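Probable fimbrial chaperone YadV (Escherichia coli K-12, PDB 5GHU) probably acts as a periplasmic chaperone of the chaperone–usher pathway, folding pilin subunits and keeping them ready for assembly into fimbriae. Local coordinates at residues R152-T157 with F185-M190; E133-L138 with Y159-S164. One frame throughout, in Å; residues are numbered along the deposited sequence.

Contact 1 (R152-T157 with F185-M190); sequences RVTNPT and FSDEVM
An antiparallel beta ladder in the immunoglobulin-like C-terminal domain joins strands 150-155 and 186-191, the middle strand and one outer strand of a three-stranded sheet, and runs out into a G1 beta bulge beside an Asx turn. Val153 and Glu188 form a hydrogen-bonded pair: Val153 N gives to Glu188 O (2.8 Å) and Glu188 N to Val153 O (2.9 Å). Further along, Asn155 N meets Ser186 O at 2.9 Å in an almost straight bond. At the bulge two residues, Phe185 and Ser186, stand opposite the single Asn155, and Phe185 takes a left-handed backbone (phi 54°, psi 44°); Ser186 N to Asn155 O and Phe185 N to Thr157 O are weak bonds. Thr157 O also stands 3.6 Å above the Phe185 ring plane, over its centre.

On one face of the ladder Arg152, Thr154 and Asp187 form a row of polar contacts. With its chi1 at -69°, Thr154 puts OG1 beside its own backbone N, from where the hydroxyl donates to Asp187 OD1 (2.7 Å), arriving from above the carboxylate plane. Bends at chi2 and chi3 of Arg152 bring NH1 to the same Thr154 OG1 (2.8 Å), which accepts in the guanidinium plane. Asp187 OD2 lies well out of that plane, so any attraction to Arg152 is probably one of charge alone; the guanidinium also makes a cation-pi contact with Phe141. The other face is apolar at Val153, where Met190 sets its extended chain at about a right angle to the valine and Met190 CE touches Val153 CG2 at 3.7 Å. Thr157 N closes the Asx turn by bonding to Asn155 OD1 from above the amide plane; Thr157 OG1 gives the same oxygen a second bond, in that plane and on a lone pair, at 2.8 Å.

Contact 2 (E133-L138 with Y159-S164); sequences EAPLAL and YYVSFS
The carbonyl oxygen of Tyr159, whose CB rests on Ala134 CB (4.0 Å), accepts a hydrogen bond from Asn155 ND2, while the tyrosine hydroxyl binds Gly129 O; backbone and hydroxyl of this residue of the immunoglobulin-like C-terminal domain are thus each hydrogen-bonded. Between the segments themselves the contact is apolar: the single loose helical turn 134-137 and Leu138 lie against Val161, which precedes strand 163-170. Both methyls of Val161 take part. CG2 sits on Ala134 CB (3.7 Å) and against Pro135 N, whereas CG1, placed anti to the backbone N (chi1 176°), touches Pro135 CG at 3.8 Å and meets Leu138 CD1 tip to tip. CG1 also lies over one face of the Phe163 ring, displaced toward the rim. Cutting Val161 back to an alanine removes both methyls and is likely to open a gap facing Ala134, Pro135 and Leu138, with the Phe163 ring left less firmly held. Pro135 reaches Phe206 and Ala208 of strand 203-209 and Leu138 reaches Val153, so Pro135 and Leu138 together touch both sheets of the domain. Leu138 CD1 approaches the edge of the Phe163 ring, near its plane, 3.5 Å from CZ.

Overall arrangement
Both contacts belong to the C-terminal domain, their centres about 10 Å apart, and their segments alternate along the chain. Contact 1 is partly buried and joins two neighbouring strands of one sheet, so backbone hydrogen bonds dominate, with charged and hydroxyl groups on its more exposed face. Contact 2 is buried and lies between a helix turn and the chain leading into the four-stranded sheet, where methyls, a proline and the Phe163 ring do the packing. The two meet directly: Asn155 CB touches Leu138 CD2 at 3.5 Å, and Thr157 CG2 lies 3.6 Å from Ala137 CB. The loop that ends the ladder of contact 1 thus packs against the helix of contact 2.

Contact 1 (R152-T157 with F185-M190)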
loop_
_atom_site.group_PDB
_atom_site.type_symbol
_atom_site.label_atom_id
_atom_site.label_comp_id
_atom_site.label_asym_id
_atom_site.label_seq_id
_atom_site.Cartn_x
_atom_site.Cartn_y
_atom_site.Cartn_z
ATOM N N ARG A 152 3.662 2.445 -19.758
ATOM C CA ARG A 152 2.271 2.700 -19.361
ATOM C C ARG A 152 1.653 1.370 -18.946
ATOM O O ARG A 152 1.786 0.353 -19.656
ATOM C CB ARG A 152 1.497 3.336 -20.501
ATOM C CG ARG A 152 0.001 3.614 -20.186
ATOM C CD ARG A 152 -0.957 2.501 -20.625
ATOM N NE ARG A 152 -1.023 2.421 -22.089
ATOM C CZ ARG A 152 -1.957 1.719 -22.756
ATOM N NH1 ARG A 152 -2.920 1.054 -22.094
ATOM N NH2 ARG A 152 -1.947 1.720 -24.101
ATOM N N VAL A 153 1.019 1.365 -17.795
ATOM C CA VAL A 153 0.523 0.135 -17.199
ATOM C C VAL A 153 -0.986 0.318 -16.987
ATOM O O VAL A 153 -1.415 1.375 -16.519
ATOM C CB VAL A 153 1.199 -0.157 -15.860
ATOM C CG1 VAL A 153 0.862 -1.609 -15.354
ATOM C CG2 VAL A 153 2.733 -0.031 -16.007
ATOM N N THR A 154 -1.758 -0.693 -17.378
ATOM C CA THR A 154 -3.234 -0.605 -17.294
ATOM C C THR A 154 -3.723 -1.707 -16.386
ATOM O O THR A 154 -3.374 -2.865 -16.594
ATOM C CB THR A 154 -3.822 -0.753 -18.666
ATOM O OG1 THR A 154 -3.494 0.420 -19.436
ATOM C CG2 THR A 154 -5.347 -0.835 -18.628
ATOM N N ASN A 155 -4.551 -1.327 -15.416
ATOM C CA ASN A 155 -5.149 -2.278 -14.448
ATOM C C ASN A 155 -6.619 -2.451 -14.759
ATOM O O ASN A 155 -7.382 -1.521 -14.506
ATOM C CB ASN A 155 -4.973 -1.704 -13.056
ATOM C CG ASN A 155 -5.529 -2.629 -11.961
ATOM O OD1 ASN A 155 -6.076 -3.680 -12.218
ATOM N ND2 ASN A 155 -5.298 -2.206 -10.729
ATOM N N PRO A 156 -6.996 -3.577 -15.311
ATOM C CA PRO A 156 -8.405 -3.823 -15.696
ATOM C C PRO A 156 -9.252 -4.399 -14.557
ATOM O O PRO A 156 -10.425 -4.761 -14.818
ATOM C CB PRO A 156 -8.281 -4.855 -16.825
ATOM C CG PRO A 156 -7.085 -5.705 -16.364
ATOM C CD PRO A 156 -6.096 -4.718 -15.692
ATOM N N THR A 157 -8.681 -4.449 -13.367
ATOM C CA THR A 157 -9.344 -5.176 -12.244
ATOM C C THR A 157 -9.921 -4.175 -11.220
ATOM O O THR A 157 -9.506 -2.981 -11.154
ATOM C CB THR A 157 -8.390 -6.122 -11.468
ATOM O OG1 THR A 157 -7.581 -5.367 -10.563
ATOM C CG2 THR A 157 -7.489 -6.902 -12.414
ATOM N N PHE A 185 -8.960 -0.189 -12.214
ATOM C CA PHE A 185 -9.577 0.431 -13.431
ATOM C C PHE A 185 -8.895 1.712 -13.857
ATOM O O PHE A 185 -9.582 2.727 -14.154
ATOM C CB PHE A 185 -11.100 0.688 -13.215
ATOM C CG PHE A 185 -11.881 -0.552 -12.828
ATOM C CD1 PHE A 185 -11.886 -1.696 -13.631
ATOM C CD2 PHE A 185 -12.564 -0.554 -11.630
ATOM C CE1 PHE A 185 -12.638 -2.839 -13.285
ATOM C CE2 PHE A 185 -13.306 -1.683 -11.242
ATOM C CZ PHE A 185 -13.359 -2.811 -12.046
ATOM N N SER A 186 -7.559 1.713 -13.856
ATOM C CA SER A 186 -6.799 2.931 -14.148
ATOM C C SER A 186 -5.487 2.606 -14.853
ATOM O O SER A 186 -5.095 1.440 -14.959
ATOM C CB SER A 186 -6.508 3.651 -12.834
ATOM O OG SER A 186 -5.403 2.984 -12.178
ATOM N N ASP A 187 -4.907 3.669 -15.377
ATOM C CA ASP A 187 -3.553 3.612 -15.948
ATOM C C ASP A 187 -2.573 4.317 -15.038
ATOM O O ASP A 187 -2.937 5.290 -14.345
ATOM C CB ASP A 187 -3.523 4.340 -17.301
ATOM C CG ASP A 187 -4.163 3.573 -18.426
ATOM O OD1 ASP A 187 -4.695 2.508 -18.201
ATOM O OD2 ASP A 187 -4.170 4.110 -19.568
ATOM N N GLU A 188 -1.284 3.904 -15.070
ATOM C CA GLU A 188 -0.228 4.654 -14.456
ATOM C C GLU A 188 1.004 4.537 -15.371
ATOM O O GLU A 188 1.220 3.465 -15.923
ATOM C CB GLU A 188 0.180 4.043 -13.109
ATOM C CG GLU A 188 -0.678 4.366 -11.963
ATOM C CD GLU A 188 -0.802 5.831 -11.703
ATOM O OE1 GLU A 188 0.049 6.644 -12.159
ATOM O OE2 GLU A 188 -1.809 6.197 -11.086
ATOM N N VAL A 189 1.774 5.596 -15.442
ATOM C CA VAL A 189 3.081 5.571 -16.125
ATOM C C VAL A 189 4.187 5.371 -15.076
ATOM O O VAL A 189 4.179 6.004 -14.011
ATOM C CB VAL A 189 3.342 6.830 -16.924
ATOM C CG1 VAL A 189 4.833 6.820 -17.431
ATOM C CG2 VAL A 189 2.364 6.898 -18.102
ATOM N N MET A 190 5.162 4.500 -15.389
ATOM C CA MET A 190 6.235 4.232 -14.441
ATOM C C MET A 190 7.514 4.401 -15.209
ATOM O O MET A 190 7.659 3.877 -16.334
ATOM C CB MET A 190 6.105 2.807 -13.851
ATOM C CG MET A 190 4.793 2.593 -13.109
ATOM S SD MET A 190 4.741 0.867 -12.553
ATOM C CE MET A 190 2.973 0.657 -12.377
#

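Contact 2 (E133-L138 with Y159-S164)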
loop_
_atom_site.group_PDB
_atom_site.type_symbol
_atom_site.label_atom_id
_atom_site.label_comp_id
_atom_site.label_asym_id
_atom_site.label_seq_id
_atom_site.Cartn_x
_atom_site.Cartn_y
_atom_site.Cartn_z
ATOM N N GLU A 133 -4.263 -12.208 -8.014
ATOM C CA GLU A 133 -4.166 -12.436 -9.440
ATOM C C GLU A 133 -4.196 -11.105 -10.242
ATOM O O GLU A 133 -3.995 -11.111 -11.474
ATOM C CB GLU A 133 -5.313 -13.350 -9.907
ATOM C CG GLU A 133 -5.192 -14.807 -9.330
ATOM C CD GLU A 133 -6.450 -15.638 -9.580
ATOM O OE1 GLU A 133 -7.066 -15.500 -10.637
ATOM O OE2 GLU A 133 -6.819 -16.410 -8.697
ATOM N N ALA A 134 -4.475 -10.002 -9.562
ATOM C CA ALA A 134 -4.574 -8.757 -10.287
ATOM C C ALA A 134 -3.214 -8.353 -10.914
ATOM O O ALA A 134 -3.221 -7.796 -11.982
ATOM C CB ALA A 134 -5.099 -7.640 -9.349
ATOM N N PRO A 135 -2.089 -8.646 -10.246
ATOM C CA PRO A 135 -0.825 -8.240 -10.906
ATOM C C PRO A 135 -0.669 -8.925 -12.251
ATOM O O PRO A 135 -0.122 -8.305 -13.199
ATOM C CB PRO A 135 0.265 -8.692 -9.917
ATOM C CG PRO A 135 -0.441 -8.574 -8.549
ATOM C CD PRO A 135 -1.879 -9.081 -8.845
ATOM N N LEU A 136 -1.063 -10.209 -12.378
ATOM C CA LEU A 136 -0.989 -10.923 -13.656
ATOM C C LEU A 136 -1.868 -10.285 -14.719
ATOM O O LEU A 136 -1.624 -10.412 -15.911
ATOM C CB LEU A 136 -1.399 -12.415 -13.449
ATOM C CG LEU A 136 -1.726 -13.243 -14.705
ATOM C CD1 LEU A 136 -0.495 -13.364 -15.671
ATOM C CD2 LEU A 136 -2.246 -14.679 -14.340
ATOM N N ALA A 137 -2.981 -9.655 -14.275
ATOM C CA ALA A 137 -3.906 -9.034 -15.211
ATOM C C ALA A 137 -3.460 -7.701 -15.761
ATOM O O ALA A 137 -4.009 -7.249 -16.769
ATOM C CB ALA A 137 -5.268 -8.854 -14.541
ATOM N N LEU A 138 -2.471 -7.096 -15.129
ATOM C CA LEU A 138 -1.944 -5.798 -15.652
ATOM C C LEU A 138 -1.424 -5.942 -17.062
ATOM O O LEU A 138 -0.783 -6.970 -17.431
ATOM C CB LEU A 138 -0.821 -5.241 -14.764
ATOM C CG LEU A 138 -1.215 -5.035 -13.284
ATOM C CD1 LEU A 138 0.028 -4.512 -12.476
ATOM C CD2 LEU A 138 -2.397 -4.005 -13.183
ATOM N N TYR A 159 -9.071 -4.227 -8.109
ATOM C CA TYR A 159 -8.109 -4.248 -7.019
ATOM C C TYR A 159 -6.914 -3.343 -7.273
ATOM O O TYR A 159 -6.458 -3.215 -8.422
ATOM C CB TYR A 159 -7.551 -5.678 -6.809
ATOM C CG TYR A 159 -8.624 -6.704 -6.558
ATOM C CD1 TYR A 159 -9.243 -6.739 -5.307
ATOM C CD2 TYR A 159 -9.001 -7.619 -7.551
ATOM C CE1 TYR A 159 -10.238 -7.710 -5.038
ATOM C CE2 TYR A 159 -9.986 -8.632 -7.276
ATOM C CZ TYR A 159 -10.574 -8.637 -6.014
ATOM O OH TYR A 159 -11.582 -9.549 -5.672
ATOM N N TYR A 160 -6.435 -2.717 -6.217
ATOM C CA TYR A 160 -5.103 -2.111 -6.310
ATOM C C TYR A 160 -4.066 -3.179 -6.574
ATOM O O TYR A 160 -4.161 -4.332 -6.074
ATOM C CB TYR A 160 -4.707 -1.374 -5.001
ATOM C CG TYR A 160 -5.492 -0.130 -4.786
ATOM C CD1 TYR A 160 -6.776 -0.155 -4.247
ATOM C CD2 TYR A 160 -4.991 1.064 -5.218
ATOM C CE1 TYR A 160 -7.508 1.016 -4.095
ATOM C CE2 TYR A 160 -5.757 2.271 -5.064
ATOM C CZ TYR A 160 -6.998 2.193 -4.491
ATOM O OH TYR A 160 -7.737 3.364 -4.379
ATOM N N VAL A 161 -3.019 -2.759 -7.298
ATOM C CA VAL A 161 -1.771 -3.542 -7.327
ATOM C C VAL A 161 -0.642 -2.689 -6.792
ATOM O O VAL A 161 -0.460 -1.534 -7.196
ATOM C CB VAL A 161 -1.405 -4.058 -8.738
ATOM C CG1 VAL A 161 -0.025 -4.786 -8.710
ATOM C CG2 VAL A 161 -2.482 -5.051 -9.243
ATOM N N SER A 162 0.115 -3.279 -5.837
ATOM C CA SER A 162 1.243 -2.597 -5.168
ATOM C C SER A 162 2.500 -3.410 -5.449
ATOM O O SER A 162 2.411 -4.637 -5.541
ATOM C CB SER A 162 1.034 -2.571 -3.649
ATOM O OG SER A 162 -0.144 -1.800 -3.288
ATOM N N PHE A 163 3.641 -2.737 -5.549
ATOM C CA PHE A 163 4.892 -3.461 -5.859
ATOM C C PHE A 163 5.987 -3.208 -4.843
ATOM O O PHE A 163 6.119 -2.097 -4.294
ATOM C CB PHE A 163 5.469 -2.990 -7.221
ATOM C CG PHE A 163 4.510 -3.116 -8.393
ATOM C CD1 PHE A 163 3.658 -2.073 -8.700
ATOM C CD2 PHE A 163 4.453 -4.276 -9.131
ATOM C CE1 PHE A 163 2.740 -2.178 -9.793
ATOM C CE2 PHE A 163 3.612 -4.403 -10.256
ATOM C CZ PHE A 163 2.745 -3.328 -10.594
ATOM N N SER A 164 6.856 -4.202 -4.679
ATOM C CA SER A 164 8.081 -3.929 -3.924
ATOM C C SER A 164 9.204 -3.548 -4.874
ATOM O O SER A 164 10.042 -2.741 -4.508
ATOM C CB SER A 164 8.437 -5.144 -3.083
ATOM O OG SER A 164 8.652 -6.291 -3.907
#